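Local coordinates for protein Rubredoxin\:oxygen oxidoreductase (Desulfovibrio gigas, PDB 1E5D) that catalyses the four-electron reduction of dioxygen to two water molecules, using a diiron centre and flavin mononucleotide, at residues A[176-187]-A[227-238]; A[249-257]-A[394-402]. All coordinates share one frame; numbering follows the deposited sequence.

Contact 1. Residues A[176-187]-A[227-238]; sequences RFSDQIPVHTLE and GVIFRGADQCTF
Arg231 lays its guanidinium over one face of the Phe177 ring, the planes 18° apart and Arg231 CZ 4.0 Å from the ring centroid, a stacked cation-pi pair. With CG anti to the backbone N (chi1 -179°), the arginine chain leaves toward Phe177 and Asp179, and bends at chi2 and chi3 turn the guanidinium flat onto the ring. At its edge Asp179 OD2, through the syn lone pair, takes a salt-bridging hydrogen bond of 2.6 Å from Arg231 NH1, bent (142°) and tilted from the guanidinium plane; Asp179 OD1 also lies close to NH1. Ile229 runs alongside Phe177, its CB 3.6 Å from Phe177 CD1. A single beta bridge pairs these two residues, flanked by Ile229 N to Arg176 O and Ser178 N to Ile229 O (2.7 Å each), next to edge strand 230-231 of the metallo-beta-lactamase fold; Gly227 follows His226, an iron ligand. Ser178 OG accepts bonds from Arg231 N (3.2 Å) and, nearly in the amide plane, Gln235 NE2 (2.6 Å), tying the 3-10 turn 178-180 to strand 230-231 and helix 233-248. Leu186 directs CD1 to Val228 CG2 and CD2 to Phe230 CE1. Phe238 CZ reaches Val183 CG1 and Glu187 CG, while Glu187 OE2 hydrogen-bonds Tyr246 OH and salt-bridges Arg191 NH1.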
loop_
_atom_site.group_PDB
_atom_site.type_symbol
_atom_site.label_atom_id
_atom_site.label_comp_id
_atom_site.label_asym_id
_atom_site.label_seq_id
_atom_site.Cartn_x
_atom_site.Cartn_y
_atom_site.Cartn_z
ATOM N N ARG A 176 -12.289 -11.893 -30.212
ATOM C CA ARG A 176 -12.271 -10.434 -30.222
ATOM C C ARG A 176 -13.673 -9.832 -30.154
ATOM O O ARG A 176 -13.836 -8.608 -30.157
ATOM C CB ARG A 176 -11.540 -9.906 -31.457
ATOM C CG ARG A 176 -10.324 -10.668 -31.920
ATOM C CD ARG A 176 -9.362 -11.025 -30.794
ATOM N NE ARG A 176 -9.167 -9.880 -29.908
ATOM C CZ ARG A 176 -8.345 -8.888 -30.233
ATOM N NH1 ARG A 176 -7.686 -8.952 -31.383
ATOM N NH2 ARG A 176 -8.195 -7.860 -29.412
ATOM N N PHE A 177 -14.708 -10.669 -30.084
ATOM C CA PHE A 177 -16.066 -10.128 -30.063
ATOM C C PHE A 177 -16.848 -10.544 -28.828
ATOM O O PHE A 177 -16.689 -11.646 -28.318
ATOM C CB PHE A 177 -16.799 -10.552 -31.341
ATOM C CG PHE A 177 -16.184 -9.872 -32.564
ATOM C CD1 PHE A 177 -16.435 -8.538 -32.834
ATOM C CD2 PHE A 177 -15.356 -10.589 -33.405
ATOM C CE1 PHE A 177 -15.859 -7.946 -33.940
ATOM C CE2 PHE A 177 -14.792 -9.997 -34.525
ATOM C CZ PHE A 177 -15.043 -8.667 -34.794
ATOM N N SER A 178 -17.691 -9.628 -28.362
ATOM C CA SER A 178 -18.424 -9.823 -27.116
ATOM C C SER A 178 -19.277 -11.083 -27.148
ATOM O O SER A 178 -19.491 -11.729 -26.121
ATOM C CB SER A 178 -19.290 -8.595 -26.820
ATOM O OG SER A 178 -20.191 -8.338 -27.881
ATOM N N ASP A 179 -19.782 -11.452 -28.324
ATOM C CA ASP A 179 -20.645 -12.623 -28.414
ATOM C C ASP A 179 -19.861 -13.926 -28.366
ATOM O O ASP A 179 -20.450 -15.000 -28.392
ATOM C CB ASP A 179 -21.453 -12.600 -29.715
ATOM C CG ASP A 179 -20.567 -12.578 -30.944
ATOM O OD1 ASP A 179 -20.175 -13.656 -31.445
ATOM O OD2 ASP A 179 -20.259 -11.471 -31.423
ATOM N N GLN A 180 -18.534 -13.850 -28.328
ATOM C CA GLN A 180 -17.744 -15.076 -28.333
ATOM C C GLN A 180 -17.240 -15.416 -26.938
ATOM O O GLN A 180 -16.566 -16.429 -26.767
ATOM C CB GLN A 180 -16.546 -14.953 -29.267
ATOM C CG GLN A 180 -16.886 -14.538 -30.684
ATOM C CD GLN A 180 -15.619 -14.244 -31.468
ATOM O OE1 GLN A 180 -14.841 -13.367 -31.090
ATOM N NE2 GLN A 180 -15.425 -14.980 -32.552
ATOM N N ILE A 181 -17.564 -14.552 -25.985
ATOM C CA ILE A 181 -17.181 -14.808 -24.601
ATOM C C ILE A 181 -18.436 -14.800 -23.725
ATOM O O ILE A 181 -19.378 -14.055 -23.972
ATOM C CB ILE A 181 -16.165 -13.816 -24.022
ATOM C CG1 ILE A 181 -16.766 -12.531 -23.448
ATOM C CG2 ILE A 181 -15.083 -13.435 -25.026
ATOM C CD1 ILE A 181 -15.867 -11.927 -22.390
ATOM N N PRO A 182 -18.389 -15.645 -22.709
ATOM C CA PRO A 182 -19.492 -15.776 -21.765
ATOM C C PRO A 182 -19.792 -14.435 -21.104
ATOM O O PRO A 182 -18.878 -13.692 -20.743
ATOM C CB PRO A 182 -18.949 -16.750 -20.719
ATOM C CG PRO A 182 -17.806 -17.453 -21.353
ATOM C CD PRO A 182 -17.250 -16.520 -22.387
ATOM N N VAL A 183 -21.080 -14.150 -20.954
ATOM C CA VAL A 183 -21.494 -12.878 -20.387
ATOM C C VAL A 183 -20.878 -12.623 -19.019
ATOM O O VAL A 183 -20.395 -11.521 -18.763
ATOM C CB VAL A 183 -23.027 -12.799 -20.221
ATOM C CG1 VAL A 183 -23.530 -11.515 -20.852
ATOM C CG2 VAL A 183 -23.673 -14.034 -20.817
ATOM N N HIS A 184 -20.927 -13.640 -18.159
ATOM C CA HIS A 184 -20.427 -13.421 -16.800
ATOM C C HIS A 184 -18.972 -12.982 -16.846
ATOM O O HIS A 184 -18.517 -12.110 -16.107
ATOM C CB HIS A 184 -20.603 -14.672 -15.941
ATOM C CG HIS A 184 -19.964 -15.891 -16.524
ATOM N ND1 HIS A 184 -20.650 -16.763 -17.345
ATOM C CD2 HIS A 184 -18.708 -16.384 -16.410
ATOM C CE1 HIS A 184 -19.833 -17.741 -17.702
ATOM N NE2 HIS A 184 -18.646 -17.538 -17.152
ATOM N N THR A 185 -18.219 -13.602 -17.760
ATOM C CA THR A 185 -16.829 -13.158 -17.882
ATOM C C THR A 185 -16.791 -11.714 -18.373
ATOM O O THR A 185 -16.145 -10.837 -17.806
ATOM C CB THR A 185 -16.022 -14.053 -18.835
ATOM O OG1 THR A 185 -16.056 -15.408 -18.364
ATOM C CG2 THR A 185 -14.561 -13.628 -18.846
ATOM N N LEU A 186 -17.523 -11.499 -19.459
ATOM C CA LEU A 186 -17.554 -10.184 -20.080
ATOM C C LEU A 186 -18.021 -9.121 -19.098
ATOM O O LEU A 186 -17.458 -8.027 -19.053
ATOM C CB LEU A 186 -18.462 -10.200 -21.313
ATOM C CG LEU A 186 -18.729 -8.839 -21.955
ATOM C CD1 LEU A 186 -17.406 -8.170 -22.301
ATOM C CD2 LEU A 186 -19.627 -8.986 -23.168
ATOM N N GLU A 187 -19.059 -9.453 -18.334
ATOM C CA GLU A 187 -19.652 -8.466 -17.436
ATOM C C GLU A 187 -18.716 -8.125 -16.280
ATOM O O GLU A 187 -18.551 -6.951 -15.939
ATOM C CB GLU A 187 -20.993 -8.955 -16.888
ATOM C CG GLU A 187 -21.901 -7.828 -16.402
ATOM C CD GLU A 187 -21.645 -7.475 -14.946
ATOM O OE1 GLU A 187 -21.346 -8.434 -14.197
ATOM O OE2 GLU A 187 -21.703 -6.283 -14.586
ATOM N N GLY A 227 -9.973 -4.734 -24.990
ATOM C CA GLY A 227 -10.904 -5.841 -24.843
ATOM C C GLY A 227 -11.664 -6.111 -26.126
ATOM O O GLY A 227 -11.255 -5.680 -27.208
ATOM N N VAL A 228 -12.774 -6.834 -25.986
ATOM C CA VAL A 228 -13.507 -7.293 -27.160
ATOM C C VAL A 228 -14.435 -6.218 -27.708
ATOM O O VAL A 228 -14.795 -5.256 -27.040
ATOM C CB VAL A 228 -14.329 -8.560 -26.859
ATOM C CG1 VAL A 228 -13.394 -9.698 -26.483
ATOM C CG2 VAL A 228 -15.332 -8.283 -25.755
ATOM N N ILE A 229 -14.801 -6.427 -28.967
ATOM C CA ILE A 229 -15.744 -5.544 -29.636
ATOM C C ILE A 229 -17.177 -5.965 -29.356
ATOM O O ILE A 229 -17.476 -7.164 -29.369
ATOM C CB ILE A 229 -15.485 -5.552 -31.153
ATOM C CG1 ILE A 229 -14.212 -4.789 -31.534
ATOM C CG2 ILE A 229 -16.693 -5.032 -31.910
ATOM C CD1 ILE A 229 -13.525 -5.357 -32.759
ATOM N N PHE A 230 -18.059 -5.006 -29.099
ATOM C CA PHE A 230 -19.471 -5.333 -28.899
ATOM C C PHE A 230 -20.158 -5.467 -30.252
ATOM O O PHE A 230 -20.334 -4.473 -30.962
ATOM C CB PHE A 230 -20.161 -4.278 -28.032
ATOM C CG PHE A 230 -19.675 -4.330 -26.586
ATOM C CD1 PHE A 230 -20.242 -5.219 -25.691
ATOM C CD2 PHE A 230 -18.655 -3.497 -26.162
ATOM C CE1 PHE A 230 -19.793 -5.286 -24.385
ATOM C CE2 PHE A 230 -18.200 -3.563 -24.857
ATOM C CZ PHE A 230 -18.765 -4.460 -23.971
ATOM N N ARG A 231 -20.519 -6.701 -30.586
ATOM C CA ARG A 231 -21.071 -6.996 -31.908
ATOM C C ARG A 231 -22.545 -7.353 -31.841
ATOM O O ARG A 231 -22.941 -8.378 -31.295
ATOM C CB ARG A 231 -20.269 -8.130 -32.533
ATOM C CG ARG A 231 -20.673 -8.578 -33.927
ATOM C CD ARG A 231 -20.511 -10.083 -34.012
ATOM N NE ARG A 231 -19.350 -10.529 -34.764
ATOM C CZ ARG A 231 -18.684 -11.650 -34.519
ATOM N NH1 ARG A 231 -19.054 -12.452 -33.531
ATOM N NH2 ARG A 231 -17.637 -11.994 -35.255
ATOM N N GLY A 232 -23.373 -6.487 -32.408
ATOM C CA GLY A 232 -24.809 -6.669 -32.401
ATOM C C GLY A 232 -25.508 -5.682 -31.487
ATOM O O GLY A 232 -25.038 -5.390 -30.385
ATOM N N ALA A 233 -26.644 -5.159 -31.944
ATOM C CA ALA A 233 -27.359 -4.142 -31.184
ATOM C C ALA A 233 -27.701 -4.643 -29.790
ATOM O O ALA A 233 -27.707 -3.876 -28.824
ATOM C CB ALA A 233 -28.613 -3.711 -31.926
ATOM N N ASP A 234 -27.985 -5.949 -29.657
ATOM C CA ASP A 234 -28.329 -6.400 -28.301
ATOM C C ASP A 234 -27.120 -6.207 -27.390
ATOM O O ASP A 234 -27.219 -5.640 -26.310
ATOM C CB ASP A 234 -28.824 -7.837 -28.307
ATOM C CG ASP A 234 -27.805 -8.826 -28.828
ATOM O OD1 ASP A 234 -27.172 -8.487 -29.850
ATOM O OD2 ASP A 234 -27.629 -9.896 -28.213
ATOM N N GLN A 235 -25.973 -6.668 -27.873
ATOM C CA GLN A 235 -24.712 -6.533 -27.167
ATOM C C GLN A 235 -24.427 -5.073 -26.860
ATOM O O GLN A 235 -24.087 -4.674 -25.747
ATOM C CB GLN A 235 -23.602 -7.153 -28.016
ATOM C CG GLN A 235 -23.790 -8.654 -28.212
ATOM C CD GLN A 235 -23.430 -9.417 -26.950
ATOM O OE1 GLN A 235 -24.304 -9.883 -26.224
ATOM N NE2 GLN A 235 -22.134 -9.532 -26.690
ATOM N N CYS A 236 -24.590 -4.240 -27.885
ATOM C CA CYS A 236 -24.333 -2.821 -27.644
ATOM C C CYS A 236 -25.302 -2.255 -26.625
ATOM O O CYS A 236 -24.985 -1.314 -25.896
ATOM C CB CYS A 236 -24.405 -2.082 -28.985
ATOM S SG CYS A 236 -23.055 -2.613 -30.079
ATOM N N THR A 237 -26.501 -2.836 -26.565
ATOM C CA THR A 237 -27.493 -2.303 -25.627
ATOM C C THR A 237 -27.142 -2.768 -24.221
ATOM O O THR A 237 -27.271 -2.016 -23.256
ATOM C CB THR A 237 -28.923 -2.704 -26.012
ATOM O OG1 THR A 237 -29.294 -2.028 -27.226
ATOM C CG2 THR A 237 -29.922 -2.255 -24.952
ATOM N N PHE A 238 -26.683 -4.008 -24.153
ATOM C CA PHE A 238 -26.121 -4.553 -22.922
ATOM C C PHE A 238 -25.058 -3.609 -22.361
ATOM O O PHE A 238 -25.165 -3.182 -21.207
ATOM C CB PHE A 238 -25.539 -5.931 -23.194
ATOM C CG PHE A 238 -24.860 -6.602 -22.019
ATOM C CD1 PHE A 238 -25.592 -7.078 -20.946
ATOM C CD2 PHE A 238 -23.484 -6.755 -22.004
ATOM C CE1 PHE A 238 -24.964 -7.704 -19.880
ATOM C CE2 PHE A 238 -22.852 -7.380 -20.945
ATOM C CZ PHE A 238 -23.590 -7.859 -19.878
#

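Contact 2. Residues A[249-257]-A[394-402]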
loop_
_atom_site.group_PDB
_atom_site.type_symbol
_atom_site.label_atom_id
_atom_site.label_comp_id
_atom_site.label_asym_id
_atom_site.label_seq_id
_atom_site.Cartn_x
_atom_site.Cartn_y
_atom_site.Cartn_z
ATOM N N GLN A 249 -24.860 3.090 -9.266
ATOM C CA GLN A 249 -24.316 2.696 -7.967
ATOM C C GLN A 249 -25.406 2.470 -6.931
ATOM O O GLN A 249 -25.386 2.909 -5.784
ATOM C CB GLN A 249 -23.317 3.766 -7.503
ATOM C CG GLN A 249 -22.009 3.718 -8.291
ATOM C CD GLN A 249 -21.096 4.883 -7.964
ATOM O OE1 GLN A 249 -20.384 4.843 -6.959
ATOM N NE2 GLN A 249 -21.106 5.930 -8.779
ATOM N N LYS A 250 -26.437 1.748 -7.378
ATOM C CA LYS A 250 -27.517 1.455 -6.440
ATOM C C LYS A 250 -27.056 0.364 -5.482
ATOM O O LYS A 250 -26.407 -0.607 -5.876
ATOM C CB LYS A 250 -28.779 1.047 -7.196
ATOM C CG LYS A 250 -29.748 2.173 -7.511
ATOM C CD LYS A 250 -29.080 3.533 -7.355
ATOM C CE LYS A 250 -29.622 4.283 -6.145
ATOM N NZ LYS A 250 -29.251 5.725 -6.158
ATOM N N PRO A 251 -27.379 0.515 -4.204
ATOM C CA PRO A 251 -27.045 -0.485 -3.199
ATOM C C PRO A 251 -27.609 -1.866 -3.517
ATOM O O PRO A 251 -28.614 -2.019 -4.192
ATOM C CB PRO A 251 -27.741 0.026 -1.939
ATOM C CG PRO A 251 -27.914 1.491 -2.157
ATOM C CD PRO A 251 -28.077 1.681 -3.636
ATOM N N THR A 252 -26.932 -2.871 -2.989
ATOM C CA THR A 252 -27.394 -4.235 -2.897
ATOM C C THR A 252 -27.130 -4.739 -1.476
ATOM O O THR A 252 -26.527 -4.041 -0.655
ATOM C CB THR A 252 -26.704 -5.170 -3.900
ATOM O OG1 THR A 252 -25.304 -5.195 -3.596
ATOM C CG2 THR A 252 -26.833 -4.651 -5.318
ATOM N N ASN A 253 -27.576 -5.951 -1.195
ATOM C CA ASN A 253 -27.459 -6.597 0.099
ATOM C C ASN A 253 -26.061 -7.147 0.346
ATOM O O ASN A 253 -25.870 -8.062 1.142
ATOM C CB ASN A 253 -28.469 -7.749 0.170
ATOM C CG ASN A 253 -29.015 -7.962 1.565
ATOM O OD1 ASN A 253 -28.896 -7.084 2.418
ATOM N ND2 ASN A 253 -29.606 -9.131 1.778
ATOM N N LYS A 254 -25.076 -6.598 -0.346
ATOM C CA LYS A 254 -23.695 -7.049 -0.282
ATOM C C LYS A 254 -22.881 -6.188 0.676
ATOM O O LYS A 254 -22.905 -4.959 0.648
ATOM C CB LYS A 254 -23.087 -7.019 -1.680
ATOM C CG LYS A 254 -21.709 -7.647 -1.799
ATOM C CD LYS A 254 -21.318 -7.760 -3.262
ATOM C CE LYS A 254 -19.831 -7.557 -3.477
ATOM N NZ LYS A 254 -19.544 -7.241 -4.904
ATOM N N VAL A 255 -22.154 -6.885 1.545
ATOM C CA VAL A 255 -21.284 -6.200 2.494
ATOM C C VAL A 255 -19.847 -6.623 2.206
ATOM O O VAL A 255 -19.521 -7.803 2.119
ATOM C CB VAL A 255 -21.682 -6.494 3.948
ATOM C CG1 VAL A 255 -20.768 -5.781 4.933
ATOM C CG2 VAL A 255 -23.123 -6.083 4.219
ATOM N N VAL A 256 -18.979 -5.642 2.026
ATOM C CA VAL A 256 -17.558 -5.802 1.844
ATOM C C VAL A 256 -16.863 -5.356 3.129
ATOM O O VAL A 256 -16.948 -4.200 3.542
ATOM C CB VAL A 256 -16.997 -4.957 0.688
ATOM C CG1 VAL A 256 -15.469 -4.938 0.756
ATOM C CG2 VAL A 256 -17.474 -5.468 -0.655
ATOM N N ILE A 257 -16.182 -6.293 3.759
ATOM C CA ILE A 257 -15.371 -6.005 4.929
ATOM C C ILE A 257 -13.897 -6.058 4.547
ATOM O O ILE A 257 -13.394 -7.074 4.057
ATOM C CB ILE A 257 -15.645 -7.013 6.053
ATOM C CG1 ILE A 257 -17.094 -7.037 6.541
ATOM C CG2 ILE A 257 -14.680 -6.785 7.204
ATOM C CD1 ILE A 257 -17.473 -8.316 7.262
ATOM N N ARG A 394 -29.572 -3.379 9.259
ATOM C CA ARG A 394 -30.941 -2.875 9.350
ATOM C C ARG A 394 -31.068 -1.693 8.397
ATOM O O ARG A 394 -31.984 -1.586 7.594
ATOM C CB ARG A 394 -31.305 -2.449 10.764
ATOM C CG ARG A 394 -32.546 -3.114 11.331
ATOM C CD ARG A 394 -32.292 -3.735 12.694
ATOM N NE ARG A 394 -32.259 -5.194 12.648
ATOM C CZ ARG A 394 -32.285 -5.985 13.715
ATOM N NH1 ARG A 394 -32.347 -5.456 14.930
ATOM N NH2 ARG A 394 -32.249 -7.304 13.578
ATOM N N ALA A 395 -30.077 -0.812 8.517
ATOM C CA ALA A 395 -30.046 0.378 7.672
ATOM C C ALA A 395 -29.976 -0.004 6.200
ATOM O O ALA A 395 -30.626 0.636 5.368
ATOM C CB ALA A 395 -28.868 1.251 8.067
ATOM N N LEU A 396 -29.198 -1.033 5.883
ATOM C CA LEU A 396 -29.096 -1.506 4.504
ATOM C C LEU A 396 -30.481 -1.875 3.966
ATOM O O LEU A 396 -30.910 -1.338 2.949
ATOM C CB LEU A 396 -28.176 -2.715 4.385
ATOM C CG LEU A 396 -27.197 -2.768 3.214
ATOM C CD1 LEU A 396 -26.751 -4.210 2.990
ATOM C CD2 LEU A 396 -27.785 -2.173 1.945
ATOM N N LYS A 397 -31.145 -2.785 4.665
ATOM C CA LYS A 397 -32.464 -3.275 4.283
ATOM C C LYS A 397 -33.412 -2.133 3.928
ATOM O O LYS A 397 -34.009 -2.139 2.850
ATOM C CB LYS A 397 -33.063 -4.124 5.406
ATOM C CG LYS A 397 -32.799 -5.615 5.270
ATOM C CD LYS A 397 -32.637 -6.289 6.621
ATOM C CE LYS A 397 -31.681 -7.472 6.555
ATOM N NZ LYS A 397 -31.344 -7.983 7.914
ATOM N N ALA A 398 -33.536 -1.173 4.835
ATOM C CA ALA A 398 -34.355 0.009 4.635
ATOM C C ALA A 398 -34.141 0.625 3.256
ATOM O O ALA A 398 -35.090 0.798 2.501
ATOM C CB ALA A 398 -34.057 1.064 5.693
ATOM N N LYS A 399 -32.887 0.943 2.974
ATOM C CA LYS A 399 -32.453 1.506 1.710
ATOM C C LYS A 399 -32.927 0.685 0.518
ATOM O O LYS A 399 -33.275 1.218 -0.533
ATOM C CB LYS A 399 -30.923 1.577 1.678
ATOM C CG LYS A 399 -30.350 2.965 1.470
ATOM C CD LYS A 399 -29.219 3.239 2.446
ATOM C CE LYS A 399 -28.249 4.284 1.914
ATOM N NZ LYS A 399 -27.710 5.133 3.018
ATOM N N LEU A 400 -32.918 -0.634 0.675
ATOM C CA LEU A 400 -33.164 -1.533 -0.450
ATOM C C LEU A 400 -34.646 -1.590 -0.793
ATOM O O LEU A 400 -35.033 -2.146 -1.820
ATOM C CB LEU A 400 -32.605 -2.924 -0.146
ATOM C CG LEU A 400 -31.101 -3.031 0.097
ATOM C CD1 LEU A 400 -30.656 -4.486 0.170
ATOM C CD2 LEU A 400 -30.305 -2.316 -0.987
ATOM N N ALA A 401 -35.478 -1.000 0.060
ATOM C CA ALA A 401 -36.898 -0.866 -0.257
ATOM C C ALA A 401 -37.202 0.596 -0.593
ATOM O O ALA A 401 -37.904 1.292 0.138
ATOM C CB ALA A 401 -37.775 -1.365 0.871
ATOM N N ALA A 402 -36.645 1.039 -1.715
ATOM C CA ALA A 402 -36.805 2.407 -2.185
ATOM C C ALA A 402 -36.121 3.401 -1.252
ATOM O O ALA A 402 -36.325 3.300 -0.024
ATOM C CB ALA A 402 -38.282 2.737 -2.338
ATOM O OXT ALA A 402 -35.383 4.276 -1.756
#
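In the flavodoxin-like domain, with its five-stranded parallel sheet ordered 2-1-3-4-5, the lead-in to the first strand packs against the last turns of helix 379-400. Two leucines one helical turn apart, Leu396 and Leu400, supply the helix side of the contact. Leu400 splits its methyls between Pro251 and Asn253, two residues apart: CD2 lies 3.6 Å from Pro251 CB, and CD1 lies 3.7 Å from Asn253 N. With CG anti to the carbonyl carbon (chi1 -61°), the branched end is carried to the lead-in from a CB that does not itself point there. Leu396 sets its methyls on oxygens in van der Waals contact, CD2 3.4 Å from Thr252 O and CD1 3.6 Å from Asn253 OD1. Its apolar contacts are CD2 with Pro251 CB at 4.5 Å and CD1 with Val255 CG2 at 4.3 Å. The Asn253 side chain crosses that of Leu400 at about a right angle, with OD1 of Asn253 3.9 Å from Leu400 CD1. No hydrogen bond joins the two segments, and the 301 Å² they bury comes mainly from Pro251, Asn253 and the leucines. Thr252 OG1 instead bonds Asp303 O, and Lys254 NZ forms salt bridges with Asp303 and Glu300. Around this contact, Leu396 also touches Ile338 of strand 338-345, Val255 packs on Phe277 of helix 265-279, and strand 254-259 runs between strands 283-288 and 306-310.

Contact 1 closes before contact 2 opens, so the two lie in series along the chain, their centres 29 Å apart and their nearest atoms about 10 Å apart without touching. Helix 233-248, whose start belongs to contact 1, leads through the residues after it into strand 254-259 of contact 2. They share no sheet: contact 1 contains strand 230-231, outermost within this chain in the six-stranded mixed sheet of the lactamase-like part, whereas contact 2 contains the start of strand 254-259 in the five-stranded parallel sheet of the flavodoxin-like part. Contact 1 anchors the start of the helix that leads to the second part, and contact 2 brings the end of the chain back to where that part begins.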